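Local atomic coordinates of DUF3224 domain-containing protein (Shewanella oneidensis, PDB entry 2OOJ), a protein that is of unknown function but belongs to the DUF3224 family, a member of the allene oxide cyclase-like barrel clan, and probably forms a dimer. Residues G27-D36 against S47-A57. Numbering follows the deposited sequence. Where two conformers were deposited one is given.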
loop_
_atom_site.group_PDB
_atom_site.type_symbol
_atom_site.label_atom_id
_atom_site.label_comp_id
_atom_site.label_asym_id
_atom_site.label_seq_id
_atom_site.Cartn_x
_atom_site.Cartn_y
_atom_site.Cartn_z
ATOM N N GLY B 27 -21.030 0.320 0.676
ATOM C CA GLY B 27 -20.738 1.707 0.987
ATOM C C GLY B 27 -19.298 2.089 0.737
ATOM O O GLY B 27 -18.953 3.254 0.830
ATOM N N VAL B 28 -18.448 1.114 0.405
ATOM C CA VAL B 28 -17.061 1.424 0.052
ATOM C C VAL B 28 -16.936 2.030 -1.348
ATOM O O VAL B 28 -17.555 1.572 -2.281
ATOM C CB VAL B 28 -16.230 0.131 0.132
ATOM C CG1 VAL B 28 -14.855 0.323 -0.480
ATOM C CG2 VAL B 28 -16.186 -0.370 1.593
ATOM N N ASN B 29 -16.121 3.053 -1.484
ATOM C CA ASN B 29 -15.722 3.584 -2.761
ATOM C C ASN B 29 -14.203 3.400 -2.965
ATOM O O ASN B 29 -13.407 3.921 -2.188
ATOM C CB ASN B 29 -16.084 5.046 -2.815
ATOM C CG ASN B 29 -17.594 5.234 -2.912
ATOM O OD1 ASN B 29 -18.255 5.484 -1.919
ATOM N ND2 ASN B 29 -18.143 4.988 -4.091
ATOM N N LEU B 30 -13.860 2.710 -4.047
ATOM C CA LEU B 30 -12.484 2.332 -4.350
ATOM C C LEU B 30 -11.978 3.271 -5.403
ATOM O O LEU B 30 -12.735 3.722 -6.280
ATOM C CB LEU B 30 -12.398 0.905 -4.880
ATOM C CG LEU B 30 -12.920 -0.216 -4.006
ATOM C CD1 LEU B 30 -12.714 -1.527 -4.730
ATOM C CD2 LEU B 30 -12.242 -0.217 -2.612
ATOM N N GLY B 31 -10.710 3.634 -5.308
ATOM C CA GLY B 31 -10.130 4.566 -6.271
ATOM C C GLY B 31 -8.751 4.136 -6.696
ATOM O O GLY B 31 -8.076 3.354 -6.007
ATOM N N ARG B 32 -8.375 4.605 -7.877
ATOM C CA ARG B 32 -7.022 4.552 -8.353
ATOM C C ARG B 32 -6.714 5.943 -8.865
ATOM O O ARG B 32 -7.519 6.516 -9.574
ATOM C CB ARG B 32 -6.849 3.544 -9.486
ATOM C CG ARG B 32 -5.403 3.486 -9.973
ATOM C CD ARG B 32 -5.157 2.301 -10.814
ATOM N NE ARG B 32 -6.008 2.275 -12.006
ATOM C CZ ARG B 32 -5.616 2.634 -13.222
ATOM N NH1 ARG B 32 -4.394 3.075 -13.435
ATOM N NH2 ARG B 32 -6.466 2.546 -14.248
HETATM N N MSE B 33 -5.525 6.432 -8.552
HETATM C CA MSE B 33 -5.116 7.728 -9.020
HETATM C C MSE B 33 -3.675 7.747 -9.436
HETATM O O MSE B 33 -2.856 6.944 -8.983
HETATM C CB MSE B 33 -5.388 8.756 -7.944
HETATM C CG MSE B 33 -6.865 8.928 -7.738
HETATM SE SE MSE B 33 -7.308 10.728 -7.427
HETATM C CE MSE B 33 -7.081 10.710 -5.610
ATOM N N ALA B 34 -3.388 8.634 -10.373
ATOM C CA ALA B 34 -2.028 8.888 -10.770
ATOM C C ALA B 34 -1.531 9.982 -9.876
ATOM O O ALA B 34 -2.255 10.934 -9.570
ATOM C CB ALA B 34 -1.943 9.327 -12.235
ATOM N N LEU B 35 -0.270 9.864 -9.476
ATOM C CA LEU B 35 0.321 10.823 -8.559
ATOM C C LEU B 35 1.449 11.534 -9.267
ATOM O O LEU B 35 2.327 10.878 -9.821
ATOM C CB LEU B 35 0.931 10.117 -7.350
ATOM C CG LEU B 35 0.126 9.307 -6.344
ATOM C CD1 LEU B 35 1.087 8.910 -5.215
ATOM C CD2 LEU B 35 -1.050 10.114 -5.839
ATOM N N ASP B 36 1.465 12.856 -9.181
ATOM C CA ASP B 36 2.588 13.683 -9.650
ATOM C C ASP B 36 2.926 14.645 -8.512
ATOM O O ASP B 36 2.094 15.432 -8.111
ATOM C CB ASP B 36 2.245 14.469 -10.932
ATOM C CG ASP B 36 2.158 13.571 -12.168
ATOM O OD1 ASP B 36 3.200 13.190 -12.720
ATOM O OD2 ASP B 36 1.041 13.198 -12.565
ATOM N N SER B 47 8.273 13.397 -8.420
ATOM C CA SER B 47 7.912 11.972 -8.374
ATOM C C SER B 47 6.660 11.703 -9.129
ATOM O O SER B 47 5.840 12.589 -9.283
ATOM C CB SER B 47 7.742 11.460 -6.952
ATOM O OG SER B 47 6.557 11.957 -6.404
ATOM N N GLN B 48 6.560 10.471 -9.615
ATOM C CA GLN B 48 5.375 9.947 -10.236
ATOM C C GLN B 48 5.064 8.575 -9.640
ATOM O O GLN B 48 5.973 7.792 -9.368
ATOM C CB GLN B 48 5.600 9.789 -11.741
ATOM C CG GLN B 48 5.467 11.053 -12.515
ATOM C CD GLN B 48 5.222 10.803 -14.012
ATOM O OE1 GLN B 48 5.824 9.917 -14.593
ATOM N NE2 GLN B 48 4.322 11.587 -14.621
ATOM N N GLY B 49 3.785 8.261 -9.495
ATOM C CA GLY B 49 3.347 6.910 -9.136
ATOM C C GLY B 49 1.844 6.807 -9.142
ATOM O O GLY B 49 1.187 7.594 -9.808
ATOM N N GLU B 50 1.306 5.850 -8.378
ATOM C CA GLU B 50 -0.104 5.671 -8.254
ATOM C C GLU B 50 -0.467 5.365 -6.821
ATOM O O GLU B 50 0.368 4.929 -6.044
ATOM C CB GLU B 50 -0.608 4.561 -9.174
ATOM C CG GLU B 50 -0.358 4.858 -10.626
ATOM C CD GLU B 50 -0.980 3.824 -11.540
ATOM O OE1 GLU B 50 -2.209 3.901 -11.737
ATOM O OE2 GLU B 50 -0.258 2.920 -12.007
HETATM N N MSE B 51 -1.729 5.633 -6.507
HETATM C CA MSE B 51 -2.341 5.338 -5.242
HETATM C C MSE B 51 -3.609 4.542 -5.506
HETATM O O MSE B 51 -4.246 4.688 -6.554
HETATM C CB MSE B 51 -2.701 6.651 -4.568
HETATM C CG MSE B 51 -3.552 6.524 -3.319
HETATM SE SE MSE B 51 -4.155 8.322 -2.673
HETATM C CE MSE B 51 -3.986 9.145 -4.178
ATOM N N LEU B 52 -3.957 3.700 -4.547
ATOM C CA LEU B 52 -5.201 2.938 -4.513
ATOM C C LEU B 52 -5.825 3.347 -3.190
ATOM O O LEU B 52 -5.115 3.521 -2.216
ATOM C CB LEU B 52 -4.917 1.441 -4.541
ATOM C CG LEU B 52 -4.078 0.956 -5.714
ATOM C CD1 LEU B 52 -3.722 -0.516 -5.518
ATOM C CD2 LEU B 52 -4.819 1.214 -7.055
ATOM N N SER B 53 -7.137 3.567 -3.170
ATOM C CA SER B 53 -7.818 3.999 -1.968
ATOM C C SER B 53 -9.121 3.227 -1.765
ATOM O O SER B 53 -9.738 2.747 -2.707
ATOM C CB SER B 53 -8.138 5.487 -2.056
ATOM O OG SER B 53 -8.927 5.723 -3.177
ATOM N N ALA B 54 -9.519 3.104 -0.519
ATOM C CA ALA B 54 -10.842 2.636 -0.168
ATOM C C ALA B 54 -11.421 3.590 0.873
ATOM O O ALA B 54 -10.929 3.651 1.999
ATOM C CB ALA B 54 -10.750 1.219 0.400
HETATM N N MSE B 55 -12.419 4.383 0.482
HETATM C CA MSE B 55 -13.190 5.197 1.412
HETATM C C MSE B 55 -14.385 4.361 1.872
HETATM O O MSE B 55 -14.958 3.663 1.090
HETATM C CB MSE B 55 -13.712 6.468 0.738
HETATM C CG MSE B 55 -12.682 7.252 -0.052
HETATM SE SE MSE B 55 -11.189 7.911 1.028
HETATM C CE MSE B 55 -12.242 8.885 2.410
ATOM N N THR B 56 -14.723 4.399 3.146
ATOM C CA THR B 56 -15.828 3.602 3.637
ATOM C C THR B 56 -17.044 4.502 3.822
ATOM O O THR B 56 -16.960 5.709 3.592
ATOM C CB THR B 56 -15.476 2.910 4.929
ATOM O OG1 THR B 56 -15.552 3.844 5.997
ATOM C CG2 THR B 56 -14.035 2.256 4.851
ATOM N N ALA B 57 -18.152 3.919 4.257
ATOM C CA ALA B 57 -19.365 4.677 4.541
ATOM C C ALA B 57 -19.295 5.435 5.859
ATOM O O ALA B 57 -20.207 6.211 6.180
ATOM C CB ALA B 57 -20.581 3.727 4.541
HETATM O O HOH W 1 -11.568 5.795 -2.857
HETATM O O HOH W 2 5.816 14.166 -11.642
#
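Arg32 and Glu50 meet diagonally across an antiparallel beta hairpin formed by strands 29-39 and 43-55, part of a curled, all-antiparallel sheet consistent with the allene oxide cyclase-like barrel of its clan. With CG anti to the backbone N (chi1 -179°), the Arg32 chain runs outward beside Leu52, whose CD2 lies 3.7 Å from CG of Arg32, and then bends at chi3. NH1 of Arg32 thereby reaches the syn lone pair of Glu50 OE1 at 2.9 Å, in the guanidinium plane, although the two flat groups are turned 70° apart. NH1 also pairs with Glu18, which probably eases the closeness of the two carboxylates, and NH2 of Arg32 bonds Asn19 O, while Glu50 OE2 accepts a bond from Tyr21 N of the second subunit.

On the opposite face Leu35 and the selenomethionines Met33 and Met51 cluster. Branched Leu35 crosses Met51 nearly at right angles, CD2 of Leu35 to CE of Met51 3.5 Å; the long, flexible Met33 chain lies alongside Met51. Gly31 leaves room for Ser53 OG, which shares a water with Asn29 O. At the far end Gln48 and Asp36 run side by side. Asp36 OD2 bonds Tyr21 OH of the second subunit, and Asp36 OD1 accepts Gln48 NE2 at 2.7 Å on its syn lone pair.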